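Local coordinates for protein epsin-2 (Saccharomyces cerevisiae, PDB 6ENR) that binds membranes enriched in PtdIns(3,5)P2 and PtdIns(4,5)P2 through phospholipid recognition and is required for endocytosis and actin localization, at residues A[17-23]-A[41-45]; A[34-40]-A[78-82]. One frame throughout, in Å; residues are numbered along the deposited sequence.

Following the chain from its N terminus, residues 17-23 hold the first turn of helix 19-26 and the two residues before it; after a loop, residues 34-40 start helix 36-45 and residues 41-45 end it. Interaction 1 closes the short span between 17-23 and 41-45. Interaction 2 reaches further, from 34-40 past helix 49-63 to 78-82 in the middle of helix 70-86. Since 34-40 falls inside the span of interaction 1 and 78-82 beyond it, the two contacts cross rather than nest. Helix 36-45 serves both, and they touch where Leu-42 CD1 packs on Val-79 CG1 and Ala-43 CB on Tyr-82 CE2. Together they tie the first helices of the ENTH domain to helix 70-86.

Interaction 1: residues A[17-23]-A[41-45]; sequences SSTQVLV and DLAQR
Arg-45 meets Ser-17 and Thr-19 with the edge of its guanidinium, reaching across from the end of helix 36-45 on a chain extended from CG to NE. NH1 and NH2 converge end-on on one atom, the carbonyl oxygen of Ser-17, at 2.9 Å from NH1 and 3.0 Å from NH2; the oxygen lies practically in the guanidinium plane. NH1 also donates to Thr-19 OG1 at 2.8 Å, and that hydroxyl is bonded in turn to Asp-51 of helix 49-63. Asp-41, one turn before Arg-45, takes the same group side-on in a salt bridge within helix 36-45: Arg-45 NE points almost straight at Asp-41 OD1 over 3.0 Å (174°), meeting it from above the carboxylate plane, while NH2 bonds OD2, which is tilted somewhat from the guanidinium plane. The in-plane partners fix the rotation of the guanidinium.

Leu-22 CD2 lies over one guanidinium face, offset toward the rim and 3.5 Å from Arg-45 NE. The CB bond of Leu-22 faces helix 36-45, and CG is swung away from the backbone N (chi1 -179°), which brings CD2 over the guanidinium and sets CG 3.8 Å from Leu-42 CD2. The two leucines lie alongside, pointing opposite ways. Leu-42 CD2 also touches Val-23 CB at 4.0 Å.

The chemistry is that of a salt-bridged arginine flanked by leucine packing: Asp-41 probably balances the arginine's charge, while the arginine satisfies a loop carbonyl just ahead of the Ser-18 N-cap, joining two helices whose short segments run at 137°.

Interaction 2: residues A[34-40]-A[78-82]; sequences PSIDTLD and TVLDY
Tyr-82 has its CG anti to the backbone N (chi1 -168°), and a second torsion close to a right angle turns the ring so that one face lies against Leu-39. On the facing helix, Leu-39 carries CG beside its own backbone N, sending CD2 toward Val-79 and leaving CD1 beside the tyrosine, while CB stays over the ring. That CB sits 3.6 Å from the centroid of the Tyr-82 ring, only 10° off the normal, a CH-pi contact squarely over the face. Leu-39 CD1 comes to 3.9 Å from Tyr-82 CD1, and Leu-39 CD2 runs on to Val-79 CG2 at 3.9 Å. Ile-36 comes in crosswise to the tyrosine, its CD1 3.9 Å from Tyr-82 CE1.

The phenol oxygen reaches past Leu-39 to Asp-40: Tyr-82 OH donates to the anti lone pair of Asp-40 OD1 at 2.7 Å. The carboxylate stands almost perpendicular to the ring plane (89°), yet OD1 lies at the ring's edge. Asp-40 OD2 is bonded to Gln-44, one turn later, so both oxygens of the carboxylate have partners. A leucine here lacks the hydroxyl and the flat ring, which would probably leave Asp-40 OD1 without its donor and open a gap beside Leu-39 CB.

At the other end, Pro-34 CG meets Thr-78 CG2 at 4.2 Å, extending the apolar contact into the loop before the Ser-35 N-cap. Helices 36-45 and 70-86 pack here through Leu-39 against Tyr-82 and Val-79, with Leu-59 of helix 49-63 also against Val-79. This is partly buried helix-helix packing within the all-helical ENTH domain, the membrane-binding module of the epsins.

Interaction 1: residues A[17-23]-A[41-45]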
ATOM      1  N   SER A  17      -9.874  -6.251 -16.598  1.00 31.34           N
ATOM      2  CA  SER A  17      -9.343  -7.225 -15.662  1.00 27.50           C
ATOM      3  C   SER A  17     -10.127  -7.271 -14.304  1.00 23.30           C
ATOM      4  O   SER A  17     -10.555  -6.273 -13.786  1.00 22.05           O
ATOM      5  CB  SER A  17      -7.838  -6.941 -15.460  1.00 34.07           C
ATOM      6  OG  SER A  17      -7.370  -7.687 -14.382  1.00 40.18           O
ATOM      7  N   SER A  18     -10.266  -8.418 -13.711  1.00 20.93           N
ATOM      8  CA  SER A  18     -10.962  -8.533 -12.475  1.00 19.05           C
ATOM      9  C   SER A  18     -10.101  -7.773 -11.434  1.00 20.04           C
ATOM     10  O   SER A  18      -8.879  -7.541 -11.643  1.00 20.32           O
ATOM     11  CB  SER A  18     -11.164  -9.946 -12.083  1.00 21.81           C
ATOM     12  OG  SER A  18     -10.042 -10.559 -11.467  1.00 24.87           O
ATOM     13  N   THR A  19     -10.761  -7.387 -10.377  1.00 19.06           N
ATOM     14  CA  THR A  19     -10.100  -6.649  -9.278  1.00 18.50           C
ATOM     15  C   THR A  19      -9.059  -7.541  -8.551  1.00 21.56           C
ATOM     16  O   THR A  19      -7.971  -7.091  -8.263  1.00 18.02           O
ATOM     17  CB  THR A  19     -11.135  -6.067  -8.305  1.00 18.74           C
ATOM     18  OG1 THR A  19     -11.925  -5.078  -9.025  1.00 19.10           O
ATOM     19  CG2 THR A  19     -10.429  -5.339  -7.098  1.00 16.92           C
ATOM     20  N   GLN A  20      -9.399  -8.814  -8.352  1.00 23.68           N
ATOM     21  CA  GLN A  20      -8.463  -9.820  -7.812  1.00 28.07           C
ATOM     22  C   GLN A  20      -7.212  -9.925  -8.588  1.00 25.11           C
ATOM     23  O   GLN A  20      -6.159  -9.995  -8.000  1.00 22.17           O
ATOM     24  CB  GLN A  20      -9.097 -11.221  -7.774  1.00 32.22           C
ATOM     25  CG  GLN A  20      -8.547 -12.104  -6.684  1.00 39.74           C
ATOM     26  CD  GLN A  20      -9.644 -13.000  -6.062  1.00 49.54           C
ATOM     27  OE1 GLN A  20      -9.730 -14.197  -6.358  1.00 54.07           O
ATOM     28  NE2 GLN A  20     -10.512 -12.397  -5.222  1.00 48.65           N
ATOM     29  N   VAL A  21      -7.317  -9.951  -9.911  1.00 24.40           N
ATOM     30  CA  VAL A  21      -6.136 -10.005 -10.793  1.00 27.79           C
ATOM     31  C   VAL A  21      -5.344  -8.684 -10.804  1.00 23.54           C
ATOM     32  O   VAL A  21      -4.107  -8.657 -10.868  1.00 25.66           O
ATOM     33  CB  VAL A  21      -6.548 -10.323 -12.267  1.00 30.51           C
ATOM     34  CG1 VAL A  21      -5.361 -10.213 -13.194  1.00 32.40           C
ATOM     35  CG2 VAL A  21      -7.182 -11.690 -12.388  1.00 32.75           C
ATOM     36  N   LEU A  22      -6.051  -7.576 -10.787  1.00 21.35           N
ATOM     37  CA  LEU A  22      -5.413  -6.296 -10.778  1.00 20.50           C
ATOM     38  C   LEU A  22      -4.572  -6.071  -9.504  1.00 17.07           C
ATOM     39  O   LEU A  22      -3.432  -5.507  -9.606  1.00 17.75           O
ATOM     40  CB  LEU A  22      -6.440  -5.195 -10.823  1.00 23.10           C
ATOM     41  CG  LEU A  22      -6.025  -3.767 -10.852  1.00 26.02           C
ATOM     42  CD1 LEU A  22      -5.098  -3.433 -12.001  1.00 33.39           C
ATOM     43  CD2 LEU A  22      -7.313  -2.908 -10.955  1.00 28.37           C
ATOM     44  N   VAL A  23      -5.180  -6.382  -8.354  1.00 15.77           N
ATOM     45  CA  VAL A  23      -4.517  -6.155  -7.028  1.00 18.79           C
ATOM     46  C   VAL A  23      -3.375  -7.171  -6.841  1.00 17.58           C
ATOM     47  O   VAL A  23      -2.311  -6.808  -6.328  1.00 16.28           O
ATOM     48  CB  VAL A  23      -5.451  -6.047  -5.787  1.00 18.45           C
ATOM     49  CG1 VAL A  23      -6.038  -7.370  -5.345  1.00 19.79           C
ATOM     50  CG2 VAL A  23      -4.716  -5.483  -4.567  1.00 20.59           C
ATOM     51  N   ASP A  41      -6.584   2.763 -11.441  1.00 16.96           N
ATOM     52  CA  ASP A  41      -7.732   1.898 -11.583  1.00 19.64           C
ATOM     53  C   ASP A  41      -8.134   1.368 -10.185  1.00 17.39           C
ATOM     54  O   ASP A  41      -9.288   1.413  -9.793  1.00 21.30           O
ATOM     55  CB  ASP A  41      -7.318   0.790 -12.536  1.00 21.04           C
ATOM     56  CG  ASP A  41      -8.480  -0.007 -13.090  1.00 27.51           C
ATOM     57  OD1 ASP A  41      -9.692   0.286 -12.890  1.00 28.72           O
ATOM     58  OD2 ASP A  41      -8.140  -0.964 -13.791  1.00 25.60           O
ATOM     59  N   LEU A  42      -7.167   0.920  -9.407  1.00 15.15           N
ATOM     60  CA  LEU A  42      -7.394   0.571  -7.985  1.00 16.71           C
ATOM     61  C   LEU A  42      -8.091   1.645  -7.244  1.00 16.41           C
ATOM     62  O   LEU A  42      -9.106   1.396  -6.577  1.00 13.45           O
ATOM     63  CB  LEU A  42      -6.141   0.149  -7.264  1.00 16.86           C
ATOM     64  CG  LEU A  42      -5.604  -1.199  -7.823  1.00 18.18           C
ATOM     65  CD1 LEU A  42      -4.162  -1.310  -7.435  1.00 19.27           C
ATOM     66  CD2 LEU A  42      -6.330  -2.425  -7.263  1.00 20.32           C
ATOM     67  N   ALA A  43      -7.598   2.861  -7.400  1.00 16.10           N
ATOM     68  CA  ALA A  43      -8.187   3.953  -6.713  1.00 15.46           C
ATOM     69  C   ALA A  43      -9.597   4.147  -7.100  1.00 14.97           C
ATOM     70  O   ALA A  43     -10.472   4.252  -6.211  1.00 14.74           O
ATOM     71  CB  ALA A  43      -7.375   5.244  -6.915  1.00 16.78           C
ATOM     72  N   GLN A  44      -9.889   4.088  -8.404  1.00 15.07           N
ATOM     73  CA  GLN A  44     -11.273   4.198  -8.816  1.00 17.00           C
ATOM     74  C   GLN A  44     -12.196   3.107  -8.275  1.00 16.43           C
ATOM     75  O   GLN A  44     -13.350   3.341  -7.849  1.00 14.49           O
ATOM     76  CB  GLN A  44     -11.387   4.215 -10.302  1.00 21.52           C
ATOM     77  CG  GLN A  44     -10.848   5.483 -10.955  1.00 26.64           C
ATOM     78  CD  GLN A  44     -10.943   6.802 -10.162  1.00 31.43           C
ATOM     79  OE1 GLN A  44     -12.047   7.292  -9.767  1.00 36.63           O
ATOM     80  NE2 GLN A  44      -9.766   7.431  -9.972  1.00 38.72           N
ATOM     81  N   ARG A  45     -11.674   1.919  -8.289  1.00 15.61           N
ATOM     82  CA  ARG A  45     -12.437   0.760  -7.822  1.00 16.32           C
ATOM     83  C   ARG A  45     -12.682   0.752  -6.334  1.00 17.04           C
ATOM     84  O   ARG A  45     -13.668   0.146  -5.837  1.00 13.91           O
ATOM     85  CB  ARG A  45     -11.738  -0.499  -8.262  1.00 17.50           C
ATOM     86  CG  ARG A  45     -11.702  -0.661  -9.767  1.00 19.44           C
ATOM     87  CD  ARG A  45     -11.184  -2.012 -10.114  1.00 20.41           C
ATOM     88  NE  ARG A  45     -10.662  -2.161 -11.458  1.00 20.99           N
ATOM     89  CZ  ARG A  45     -10.654  -3.320 -12.155  1.00 23.78           C
ATOM     90  NH1 ARG A  45     -11.148  -4.447 -11.657  1.00 19.80           N
ATOM     91  NH2 ARG A  45     -10.099  -3.329 -13.373  1.00 25.10           N
TER

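Interaction 2: residues A[34-40]-A[78-82]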
ATOM      1  N   PRO A  34       4.369  -0.919  -9.464  1.00 26.05           N
ATOM      2  CA  PRO A  34       3.018  -0.754 -10.005  1.00 26.11           C
ATOM      3  C   PRO A  34       2.904   0.489 -10.872  1.00 25.74           C
ATOM      4  O   PRO A  34       3.364   1.559 -10.462  1.00 25.72           O
ATOM      5  CB  PRO A  34       2.140  -0.591  -8.773  1.00 26.05           C
ATOM      6  CG  PRO A  34       3.013  -0.795  -7.606  1.00 24.85           C
ATOM      7  CD  PRO A  34       4.426  -0.802  -8.008  1.00 27.66           C
ATOM      8  N   SER A  35       2.291   0.320 -12.037  1.00 22.99           N
ATOM      9  CA  SER A  35       2.124   1.401 -12.974  1.00 26.35           C
ATOM     10  C   SER A  35       1.059   2.379 -12.472  1.00 24.13           C
ATOM     11  O   SER A  35       0.138   1.987 -11.751  1.00 17.74           O
ATOM     12  CB  SER A  35       1.689   0.856 -14.356  1.00 26.44           C
ATOM     13  OG  SER A  35       0.378   0.337 -14.273  1.00 29.96           O
ATOM     14  N   ILE A  36       1.188   3.637 -12.885  1.00 22.50           N
ATOM     15  CA  ILE A  36       0.149   4.625 -12.524  1.00 25.04           C
ATOM     16  C   ILE A  36      -1.195   4.203 -13.091  1.00 20.12           C
ATOM     17  O   ILE A  36      -2.238   4.459 -12.510  1.00 22.08           O
ATOM     18  CB  ILE A  36       0.582   6.101 -12.839  1.00 26.72           C
ATOM     19  CG1 ILE A  36       1.659   6.510 -11.851  1.00 30.68           C
ATOM     20  CG2 ILE A  36      -0.532   7.100 -12.577  1.00 32.06           C
ATOM     21  CD1 ILE A  36       1.200   6.791 -10.417  1.00 34.22           C
ATOM     22  N   ASP A  37      -1.195   3.523 -14.215  1.00 21.25           N
ATOM     23  CA  ASP A  37      -2.409   3.090 -14.839  1.00 23.24           C
ATOM     24  C   ASP A  37      -3.144   2.207 -13.807  1.00 20.65           C
ATOM     25  O   ASP A  37      -4.314   2.383 -13.534  1.00 19.08           O
ATOM     26  CB  ASP A  37      -2.114   2.275 -16.124  1.00 27.95           C
ATOM     27  CG  ASP A  37      -1.488   3.108 -17.257  1.00 31.85           C
ATOM     28  OD1 ASP A  37      -1.290   4.338 -17.074  1.00 38.93           O
ATOM     29  OD2 ASP A  37      -1.158   2.527 -18.326  1.00 30.17           O
ATOM     30  N   THR A  38      -2.390   1.281 -13.239  1.00 19.11           N
ATOM     31  CA  THR A  38      -2.875   0.271 -12.278  1.00 20.37           C
ATOM     32  C   THR A  38      -3.313   0.919 -10.967  1.00 17.59           C
ATOM     33  O   THR A  38      -4.344   0.539 -10.433  1.00 15.70           O
ATOM     34  CB  THR A  38      -1.728  -0.742 -11.997  1.00 22.48           C
ATOM     35  OG1 THR A  38      -1.497  -1.492 -13.196  1.00 25.75           O
ATOM     36  CG2 THR A  38      -2.042  -1.676 -10.847  1.00 26.33           C
ATOM     37  N   LEU A  39      -2.492   1.832 -10.451  1.00 17.10           N
ATOM     38  CA  LEU A  39      -2.811   2.559  -9.174  1.00 17.71           C
ATOM     39  C   LEU A  39      -4.093   3.356  -9.340  1.00 18.54           C
ATOM     40  O   LEU A  39      -5.028   3.246  -8.524  1.00 16.44           O
ATOM     41  CB  LEU A  39      -1.685   3.476  -8.790  1.00 20.76           C
ATOM     42  CG  LEU A  39      -0.373   2.723  -8.385  1.00 19.50           C
ATOM     43  CD1 LEU A  39       0.727   3.715  -8.261  1.00 21.31           C
ATOM     44  CD2 LEU A  39      -0.455   2.018  -7.041  1.00 19.81           C
ATOM     45  N   ASP A  40      -4.211   4.080 -10.450  1.00 17.39           N
ATOM     46  CA  ASP A  40      -5.454   4.831 -10.648  1.00 19.74           C
ATOM     47  C   ASP A  40      -6.716   3.966 -10.863  1.00 17.68           C
ATOM     48  O   ASP A  40      -7.766   4.317 -10.342  1.00 16.91           O
ATOM     49  CB  ASP A  40      -5.321   5.905 -11.709  1.00 21.49           C
ATOM     50  CG  ASP A  40      -6.263   7.073 -11.381  1.00 25.33           C
ATOM     51  OD1 ASP A  40      -6.064   7.821 -10.316  1.00 27.99           O
ATOM     52  OD2 ASP A  40      -7.245   7.137 -12.072  1.00 24.61           O
ATOM     53  N   THR A  78       3.264   0.858  -1.642  1.00 17.07           N
ATOM     54  CA  THR A  78       3.085   1.854  -2.721  1.00 16.52           C
ATOM     55  C   THR A  78       1.602   2.037  -3.032  1.00 14.99           C
ATOM     56  O   THR A  78       1.107   3.199  -3.245  1.00 16.07           O
ATOM     57  CB  THR A  78       3.843   1.439  -3.996  1.00 20.00           C
ATOM     58  OG1 THR A  78       5.243   1.287  -3.659  1.00 20.54           O
ATOM     59  CG2 THR A  78       3.716   2.534  -5.106  1.00 20.25           C
ATOM     60  N   VAL A  79       0.897   0.895  -3.153  1.00 13.37           N
ATOM     61  CA  VAL A  79      -0.578   0.906  -3.403  1.00 13.60           C
ATOM     62  C   VAL A  79      -1.273   1.635  -2.303  1.00 13.13           C
ATOM     63  O   VAL A  79      -2.142   2.458  -2.543  1.00 13.06           O
ATOM     64  CB  VAL A  79      -1.160  -0.543  -3.657  1.00 14.64           C
ATOM     65  CG1 VAL A  79      -2.660  -0.524  -3.696  1.00 15.25           C
ATOM     66  CG2 VAL A  79      -0.592  -1.178  -4.881  1.00 14.28           C
ATOM     67  N   LEU A  80      -0.887   1.368  -1.040  1.00 13.18           N
ATOM     68  CA  LEU A  80      -1.593   1.983   0.048  1.00 17.21           C
ATOM     69  C   LEU A  80      -1.387   3.532   0.044  1.00 16.76           C
ATOM     70  O   LEU A  80      -2.328   4.312   0.217  1.00 15.60           O
ATOM     71  CB  LEU A  80      -1.137   1.304   1.321  1.00 17.46           C
ATOM     72  CG  LEU A  80      -1.991   1.269   2.530  1.00 20.68           C
ATOM     73  CD1 LEU A  80      -3.418   0.842   2.225  1.00 19.32           C
ATOM     74  CD2 LEU A  80      -1.302   0.416   3.592  1.00 19.41           C
ATOM     75  N   ASP A  81      -0.143   3.909  -0.192  1.00 17.17           N
ATOM     76  CA  ASP A  81       0.255   5.280  -0.255  1.00 18.39           C
ATOM     77  C   ASP A  81      -0.594   6.012  -1.301  1.00 16.27           C
ATOM     78  O   ASP A  81      -1.025   7.143  -1.049  1.00 17.82           O
ATOM     79  CB  ASP A  81       1.761   5.387  -0.632  1.00 20.12           C
ATOM     80  CG  ASP A  81       2.424   6.674  -0.143  1.00 22.05           C
ATOM     81  OD1 ASP A  81       2.046   7.167   0.924  1.00 22.58           O
ATOM     82  OD2 ASP A  81       3.362   7.183  -0.794  1.00 27.99           O
ATOM     83  N   TYR A  82      -0.848   5.382  -2.454  1.00 14.54           N
ATOM     84  CA  TYR A  82      -1.655   5.967  -3.519  1.00 14.12           C
ATOM     85  C   TYR A  82      -3.130   6.029  -3.097  1.00 16.03           C
ATOM     86  O   TYR A  82      -3.764   7.052  -3.204  1.00 14.81           O
ATOM     87  CB  TYR A  82      -1.497   5.182  -4.834  1.00 14.91           C
ATOM     88  CG  TYR A  82      -2.056   5.891  -6.025  1.00 15.75           C
ATOM     89  CD1 TYR A  82      -1.249   6.775  -6.771  1.00 17.11           C
ATOM     90  CD2 TYR A  82      -3.354   5.693  -6.434  1.00 14.28           C
ATOM     91  CE1 TYR A  82      -1.756   7.448  -7.901  1.00 18.01           C
ATOM     92  CE2 TYR A  82      -3.874   6.387  -7.500  1.00 16.39           C
ATOM     93  CZ  TYR A  82      -3.035   7.271  -8.227  1.00 16.71           C
ATOM     94  OH  TYR A  82      -3.559   7.933  -9.248  1.00 17.79           O
TER